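Local coordinates for protein glycosyltransferase (Rickettsia africae, PDB 7MI0) that probably transfers a sugar from an activated donor to an acceptor, as a GT-B-fold glycosyltransferase of the GT4 type, at residues V212-M217 and Y243-G248; E200-K205 and I283-I288. All coordinates share one frame; numbering follows the deposited sequence.

Contact 1. Residues V212-M217 and Y243-G248; sequences VPIILM and YCLMVG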
ATOM      1  N   VAL A 212     -17.985 -21.715  11.969  1.00 88.96           N
ATOM      2  CA  VAL A 212     -17.170 -22.060  10.803  1.00 80.25           C
ATOM      3  C   VAL A 212     -16.056 -21.046  10.649  1.00 77.82           C
ATOM      4  O   VAL A 212     -16.175 -19.881  11.060  1.00 80.12           O
ATOM      5  CB  VAL A 212     -18.005 -22.105   9.504  1.00 79.89           C
ATOM      6  CG1 VAL A 212     -18.952 -23.299   9.510  1.00 79.97           C
ATOM      7  CG2 VAL A 212     -18.767 -20.798   9.313  1.00 80.05           C
ATOM      8  N   PRO A 213     -14.941 -21.471  10.054  1.00 75.40           N
ATOM      9  CA  PRO A 213     -13.829 -20.542   9.805  1.00 71.36           C
ATOM     10  C   PRO A 213     -14.176 -19.514   8.736  1.00 69.10           C
ATOM     11  O   PRO A 213     -14.828 -19.822   7.737  1.00 71.79           O
ATOM     12  CB  PRO A 213     -12.696 -21.464   9.338  1.00 68.09           C
ATOM     13  CG  PRO A 213     -13.077 -22.829   9.823  1.00 71.97           C
ATOM     14  CD  PRO A 213     -14.571 -22.867   9.770  1.00 73.72           C
ATOM     15  N   ILE A 214     -13.715 -18.285   8.948  1.00 62.52           N
ATOM     16  CA  ILE A 214     -14.025 -17.158   8.074  1.00 64.87           C
ATOM     17  C   ILE A 214     -12.776 -16.800   7.281  1.00 63.85           C
ATOM     18  O   ILE A 214     -11.717 -16.540   7.862  1.00 63.73           O
ATOM     19  CB  ILE A 214     -14.536 -15.944   8.873  1.00 65.94           C
ATOM     20  CG1 ILE A 214     -15.727 -16.329   9.760  1.00 64.35           C
ATOM     21  CG2 ILE A 214     -14.878 -14.783   7.936  1.00 58.79           C
ATOM     22  CD1 ILE A 214     -16.873 -16.944   9.015  1.00 64.76           C
ATOM     23  N   ILE A 215     -12.902 -16.778   5.958  1.00 62.04           N
ATOM     24  CA  ILE A 215     -11.811 -16.421   5.060  1.00 58.38           C
ATOM     25  C   ILE A 215     -12.099 -15.042   4.487  1.00 60.68           C
ATOM     26  O   ILE A 215     -13.105 -14.848   3.797  1.00 66.53           O
ATOM     27  CB  ILE A 215     -11.642 -17.453   3.938  1.00 58.08           C
ATOM     28  CG1 ILE A 215     -11.417 -18.847   4.517  1.00 52.58           C
ATOM     29  CG2 ILE A 215     -10.507 -17.041   3.021  1.00 57.12           C
ATOM     30  CD1 ILE A 215     -11.480 -19.939   3.473  1.00 58.50           C
ATOM     31  N   LEU A 216     -11.224 -14.087   4.765  1.00 55.00           N
ATOM     32  CA  LEU A 216     -11.376 -12.734   4.254  1.00 56.67           C
ATOM     33  C   LEU A 216     -10.371 -12.507   3.134  1.00 58.18           C
ATOM     34  O   LEU A 216      -9.163 -12.665   3.338  1.00 58.28           O
ATOM     35  CB  LEU A 216     -11.178 -11.699   5.358  1.00 57.57           C
ATOM     36  CG  LEU A 216     -11.477 -10.258   4.945  1.00 56.31           C
ATOM     37  CD1 LEU A 216     -12.960 -10.093   4.633  1.00 57.47           C
ATOM     38  CD2 LEU A 216     -11.033  -9.296   6.035  1.00 53.41           C
ATOM     39  N   MET A 217     -10.871 -12.152   1.953  1.00 58.68           N
ATOM     40  CA  MET A 217     -10.007 -11.630   0.900  1.00 58.72           C
ATOM     41  C   MET A 217     -10.322 -10.157   0.695  1.00 57.07           C
ATOM     42  O   MET A 217     -11.265  -9.816  -0.036  1.00 58.41           O
ATOM     43  CB  MET A 217     -10.178 -12.400  -0.409  1.00 59.37           C
ATOM     44  CG  MET A 217      -9.184 -11.948  -1.454  1.00 51.60           C
ATOM     45  SD  MET A 217      -9.474 -12.709  -3.047  1.00 72.99           S
ATOM     46  CE  MET A 217      -8.191 -11.919  -4.016  1.00 69.58           C
ATOM     47  N   TYR A 243     -16.630 -20.014   5.359  1.00 78.40           N
ATOM     48  CA  TYR A 243     -17.365 -18.878   4.813  1.00 77.35           C
ATOM     49  C   TYR A 243     -16.362 -17.825   4.371  1.00 73.52           C
ATOM     50  O   TYR A 243     -15.619 -17.289   5.198  1.00 68.31           O
ATOM     51  CB  TYR A 243     -18.344 -18.305   5.839  1.00 71.15           C
ATOM     52  CG  TYR A 243     -19.243 -17.230   5.281  1.00 80.13           C
ATOM     53  CD1 TYR A 243     -20.142 -17.512   4.258  1.00 83.14           C
ATOM     54  CD2 TYR A 243     -19.203 -15.933   5.778  1.00 83.34           C
ATOM     55  CE1 TYR A 243     -20.970 -16.532   3.740  1.00 81.76           C
ATOM     56  CE2 TYR A 243     -20.032 -14.946   5.271  1.00 85.54           C
ATOM     57  CZ  TYR A 243     -20.913 -15.251   4.252  1.00 84.52           C
ATOM     58  OH  TYR A 243     -21.739 -14.274   3.742  1.00 91.29           O
ATOM     59  N   CYS A 244     -16.342 -17.527   3.076  1.00 76.69           N
ATOM     60  CA  CYS A 244     -15.357 -16.624   2.496  1.00 69.38           C
ATOM     61  C   CYS A 244     -15.997 -15.291   2.141  1.00 68.70           C
ATOM     62  O   CYS A 244     -17.020 -15.251   1.450  1.00 75.76           O
ATOM     63  CB  CYS A 244     -14.718 -17.234   1.252  1.00 68.09           C
ATOM     64  SG  CYS A 244     -13.499 -16.140   0.530  1.00 64.78           S
ATOM     65  N   LEU A 245     -15.376 -14.206   2.597  1.00 66.16           N
ATOM     66  CA  LEU A 245     -15.829 -12.849   2.324  1.00 72.98           C
ATOM     67  C   LEU A 245     -14.854 -12.156   1.381  1.00 72.66           C
ATOM     68  O   LEU A 245     -13.656 -12.065   1.674  1.00 66.39           O
ATOM     69  CB  LEU A 245     -15.953 -12.042   3.617  1.00 73.22           C
ATOM     70  CG  LEU A 245     -17.079 -12.411   4.577  1.00 71.86           C
ATOM     71  CD1 LEU A 245     -16.795 -11.821   5.941  1.00 68.33           C
ATOM     72  CD2 LEU A 245     -18.406 -11.906   4.045  1.00 76.76           C
ATOM     73  N   MET A 246     -15.372 -11.664   0.257  1.00 73.44           N
ATOM     74  CA  MET A 246     -14.604 -10.866  -0.694  1.00 71.30           C
ATOM     75  C   MET A 246     -15.073  -9.421  -0.580  1.00 70.72           C
ATOM     76  O   MET A 246     -16.157  -9.077  -1.064  1.00 73.76           O
ATOM     77  CB  MET A 246     -14.784 -11.388  -2.115  1.00 70.21           C
ATOM     78  CG  MET A 246     -14.077 -12.693  -2.383  1.00 69.30           C
ATOM     79  SD  MET A 246     -14.679 -13.497  -3.878  1.00 71.56           S
ATOM     80  CE  MET A 246     -13.417 -14.747  -4.094  1.00 63.60           C
ATOM     81  N   VAL A 247     -14.262  -8.579   0.057  1.00 62.88           N
ATOM     82  CA  VAL A 247     -14.620  -7.185   0.296  1.00 67.80           C
ATOM     83  C   VAL A 247     -13.620  -6.288  -0.421  1.00 70.60           C
ATOM     84  O   VAL A 247     -12.402  -6.472  -0.294  1.00 68.92           O
ATOM     85  CB  VAL A 247     -14.691  -6.861   1.799  1.00 68.89           C
ATOM     86  CG1 VAL A 247     -15.829  -7.636   2.445  1.00 69.50           C
ATOM     87  CG2 VAL A 247     -13.377  -7.183   2.483  1.00 73.08           C
ATOM     88  N   GLY A 248     -14.140  -5.327  -1.169  1.00 74.87           N
ATOM     89  CA  GLY A 248     -13.334  -4.435  -1.978  1.00 74.47           C
ATOM     90  C   GLY A 248     -14.194  -3.764  -3.020  1.00 80.32           C
ATOM     91  O   GLY A 248     -15.351  -4.127  -3.236  1.00 82.40           O
TER
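Strands 214-217 and 243-247 pair in parallel in a beta-alpha-beta unit, with helix 227-235 between them in the chain. Five backbone hydrogen bonds join them. Just before the first strand, P213 O accepts from Y243 N at 3.0 Å. I215 N then donates to Y243 O, and L245 N returns the bond to I215 O. M217 N donates to L245 O at 2.8 Å. The last bond, V247 N to M217 O, is longer at 3.2 Å. I215 and M217 thus use both their N-H and C=O groups on this neighbour, as parallel pairing requires.

The side chains alternate between the two faces. On one face I214 and Y243 lie side by side and point the same way. I214 CD1 touches Y243 CB at 3.8 Å and sits at the edge of the ring, near its plane. Further along, L216 CD1 meets L245 CB at 3.7 Å and V247 CG2 at 3.6 Å; L216 and V247 cross at about a right angle. L216 reaches them with CG anti to its backbone N (chi1 -173°). On the other face I215 CG2 rests on C244 SG at 4.0 Å.

The phenol of Y243 is held by a hydrogen bond from its OH to Y206 O. Strand 273-276 continues the sheet beyond Y243-V247, and strand 291-294 flanks I214-M217. Helix 227-235 packs on the face of I215, C244, M217 and M246. Helix 282-287 packs on the face of L216, L245 and V247.

Contact 2. Residues E200-K205 and I283-I288; sequences EKCCEK and INLYGI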
ATOM      1  N   GLU A 200     -20.175  -8.677  16.781  1.00 91.31           N
ATOM      2  CA  GLU A 200     -21.483  -9.248  16.475  1.00 91.42           C
ATOM      3  C   GLU A 200     -22.217  -8.418  15.426  1.00 87.48           C
ATOM      4  O   GLU A 200     -22.881  -8.974  14.543  1.00 86.74           O
ATOM      5  CB  GLU A 200     -22.317  -9.369  17.752  1.00 93.33           C
ATOM      6  N   LYS A 201     -22.101  -7.087  15.500  1.00 89.51           N
ATOM      7  CA  LYS A 201     -22.737  -6.239  14.495  1.00 87.25           C
ATOM      8  C   LYS A 201     -22.157  -6.485  13.109  1.00 87.44           C
ATOM      9  O   LYS A 201     -22.879  -6.397  12.109  1.00 86.82           O
ATOM     10  CB  LYS A 201     -22.599  -4.764  14.881  1.00 79.39           C
ATOM     11  N   CYS A 202     -20.864  -6.810  13.031  1.00 85.39           N
ATOM     12  CA  CYS A 202     -20.251  -7.096  11.737  1.00 81.17           C
ATOM     13  C   CYS A 202     -20.665  -8.466  11.213  1.00 81.59           C
ATOM     14  O   CYS A 202     -20.928  -8.621  10.015  1.00 88.35           O
ATOM     15  CB  CYS A 202     -18.732  -6.994  11.846  1.00 80.67           C
ATOM     16  SG  CYS A 202     -17.874  -7.165  10.268  1.00 84.01           S
ATOM     17  N   CYS A 203     -20.716  -9.477  12.086  1.00 83.20           N
ATOM     18  CA  CYS A 203     -21.240 -10.778  11.676  1.00 82.62           C
ATOM     19  C   CYS A 203     -22.675 -10.656  11.179  1.00 88.83           C
ATOM     20  O   CYS A 203     -23.080 -11.351  10.239  1.00 92.88           O
ATOM     21  CB  CYS A 203     -21.163 -11.776  12.836  1.00 86.25           C
ATOM     22  SG  CYS A 203     -19.538 -12.536  13.174  1.00 76.88           S
ATOM     23  N   GLU A 204     -23.458  -9.769  11.799  1.00 86.44           N
ATOM     24  CA  GLU A 204     -24.843  -9.567  11.396  1.00 87.45           C
ATOM     25  C   GLU A 204     -24.947  -8.802  10.083  1.00 89.13           C
ATOM     26  O   GLU A 204     -25.885  -9.031   9.311  1.00 94.51           O
ATOM     27  CB  GLU A 204     -25.611  -8.831  12.497  1.00 84.27           C
ATOM     28  N   LYS A 205     -24.007  -7.894   9.814  1.00 87.71           N
ATOM     29  CA  LYS A 205     -24.070  -7.134   8.570  1.00 87.76           C
ATOM     30  C   LYS A 205     -23.629  -7.969   7.377  1.00 89.46           C
ATOM     31  O   LYS A 205     -24.087  -7.729   6.255  1.00 94.44           O
ATOM     32  CB  LYS A 205     -23.211  -5.874   8.671  1.00 79.26           C
ATOM     33  N   ILE A 283     -11.445  -3.039  10.188  1.00 71.74           N
ATOM     34  CA  ILE A 283     -10.857  -3.645  11.379  1.00 64.70           C
ATOM     35  C   ILE A 283     -11.772  -4.732  11.940  1.00 65.36           C
ATOM     36  O   ILE A 283     -11.323  -5.837  12.261  1.00 62.74           O
ATOM     37  CB  ILE A 283     -10.528  -2.562  12.426  1.00 63.25           C
ATOM     38  CG1 ILE A 283     -10.022  -3.204  13.717  1.00 68.13           C
ATOM     39  CG2 ILE A 283     -11.728  -1.661  12.689  1.00 74.29           C
ATOM     40  CD1 ILE A 283      -9.755  -2.222  14.831  1.00 65.47           C
ATOM     41  N   ASN A 284     -13.072  -4.446  12.049  1.00 68.15           N
ATOM     42  CA  ASN A 284     -14.007  -5.460  12.525  1.00 68.05           C
ATOM     43  C   ASN A 284     -14.117  -6.631  11.561  1.00 66.09           C
ATOM     44  O   ASN A 284     -14.451  -7.741  11.984  1.00 66.60           O
ATOM     45  CB  ASN A 284     -15.388  -4.846  12.759  1.00 69.32           C
ATOM     46  CG  ASN A 284     -15.383  -3.817  13.873  1.00 77.03           C
ATOM     47  OD1 ASN A 284     -15.622  -2.632  13.642  1.00 84.87           O
ATOM     48  ND2 ASN A 284     -15.105  -4.267  15.090  1.00 73.45           N
ATOM     49  N   LEU A 285     -13.836  -6.411  10.279  1.00 66.99           N
ATOM     50  CA  LEU A 285     -13.865  -7.510   9.325  1.00 66.98           C
ATOM     51  C   LEU A 285     -12.650  -8.412   9.481  1.00 62.20           C
ATOM     52  O   LEU A 285     -12.752  -9.630   9.300  1.00 60.24           O
ATOM     53  CB  LEU A 285     -13.959  -6.963   7.903  1.00 67.23           C
ATOM     54  CG  LEU A 285     -15.358  -7.127   7.315  1.00 71.80           C
ATOM     55  CD1 LEU A 285     -15.553  -6.259   6.092  1.00 77.14           C
ATOM     56  CD2 LEU A 285     -15.594  -8.584   6.979  1.00 70.71           C
ATOM     57  N   TYR A 286     -11.493  -7.837   9.806  1.00 59.67           N
ATOM     58  CA  TYR A 286     -10.345  -8.666  10.155  1.00 56.28           C
ATOM     59  C   TYR A 286     -10.623  -9.457  11.427  1.00 60.64           C
ATOM     60  O   TYR A 286     -10.369 -10.666  11.491  1.00 59.08           O
ATOM     61  CB  TYR A 286      -9.096  -7.804  10.330  1.00 53.27           C
ATOM     62  CG  TYR A 286      -8.405  -7.383   9.046  1.00 53.50           C
ATOM     63  CD1 TYR A 286      -7.664  -8.292   8.301  1.00 52.42           C
ATOM     64  CD2 TYR A 286      -8.463  -6.067   8.601  1.00 52.16           C
ATOM     65  CE1 TYR A 286      -7.017  -7.907   7.140  1.00 52.17           C
ATOM     66  CE2 TYR A 286      -7.820  -5.675   7.442  1.00 50.44           C
ATOM     67  CZ  TYR A 286      -7.099  -6.597   6.717  1.00 49.63           C
ATOM     68  OH  TYR A 286      -6.459  -6.208   5.567  1.00 49.76           O
ATOM     69  N   GLY A 287     -11.170  -8.788  12.445  1.00 59.09           N
ATOM     70  CA  GLY A 287     -11.385  -9.434  13.726  1.00 57.63           C
ATOM     71  C   GLY A 287     -12.282 -10.652  13.654  1.00 63.50           C
ATOM     72  O   GLY A 287     -12.098 -11.605  14.418  1.00 64.11           O
ATOM     73  N   ILE A 288     -13.264 -10.644  12.742  1.00 64.98           N
ATOM     74  CA  ILE A 288     -14.162 -11.791  12.610  1.00 63.93           C
ATOM     75  C   ILE A 288     -13.573 -12.892  11.751  1.00 58.84           C
ATOM     76  O   ILE A 288     -14.141 -13.989  11.693  1.00 62.99           O
ATOM     77  CB  ILE A 288     -15.533 -11.416  12.016  1.00 64.25           C
ATOM     78  CG1 ILE A 288     -15.390 -10.951  10.563  1.00 66.43           C
ATOM     79  CG2 ILE A 288     -16.216 -10.360  12.871  1.00 65.99           C
ATOM     80  CD1 ILE A 288     -16.712 -10.691   9.872  1.00 70.43           C
TER
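C202 is the centre of this contact, meeting N284, L285 and I288 of I283-I288. Its SG lies 3.7 Å from I288 CD1 and 3.9 Å from L285 CG. The same sulfur is 3.9 Å from N284 O. Behind it, C202 CB packs against N284 CB at 4.1 Å. C202 CB points toward 283-288, and SG, anti to the backbone N (chi1 -174°), continues to I288 and L285. C203 adds a second touch one residue on, where its SG meets I288 CG2 at 4.0 Å. I288 therefore divides its two arms between the cysteines, CD1 to C202 and CG2 to C203. Its chi1 of 66° places CG1, which carries CD1, between the backbone N and the carbonyl carbon.

The interactions are van der Waals packing. I288 N binds N284 O at 3.2 Å, a backbone bond that keeps I288 one turn on from N284. L199 adds to the packing on I288, and V208 lies against C203.

Beyond this shell, L285 and I288 also rest on L245 of strand 243-247. Helix 282-287 thus has strands beneath it and helix 196-205 beside it. Such layering of helices on a parallel sheet is characteristic of the Rossmann-like domains of GT-B glycosyltransferases. Here it packs helix 196-205, which precedes the first strand of the sheet, against a helix between two later strands.

In the fold
Helix 196-205 comes first along the chain and leads into strand 214-218. Contact 1 then closes the shorter loop, that of a beta-alpha-beta unit, through helix 227-235 to strand 243-247. The chain goes on through strand 273-276 to helix 282-287, where contact 2 closes a longer loop that encloses contact 1 entirely. The two centres are 11 Å apart, and the contacts touch through one face of the sheet. L285 is the main joint: its CD1 packs on V247 CG1 at 3.9 Å. I288 O lies 3.4 Å from I214 CG1. Contact 1 joins two strands, and contact 2 joins helix 196-205 to helix 282-287, which lies on them, within the C-terminal Rossmann-like domain of the GT-B fold.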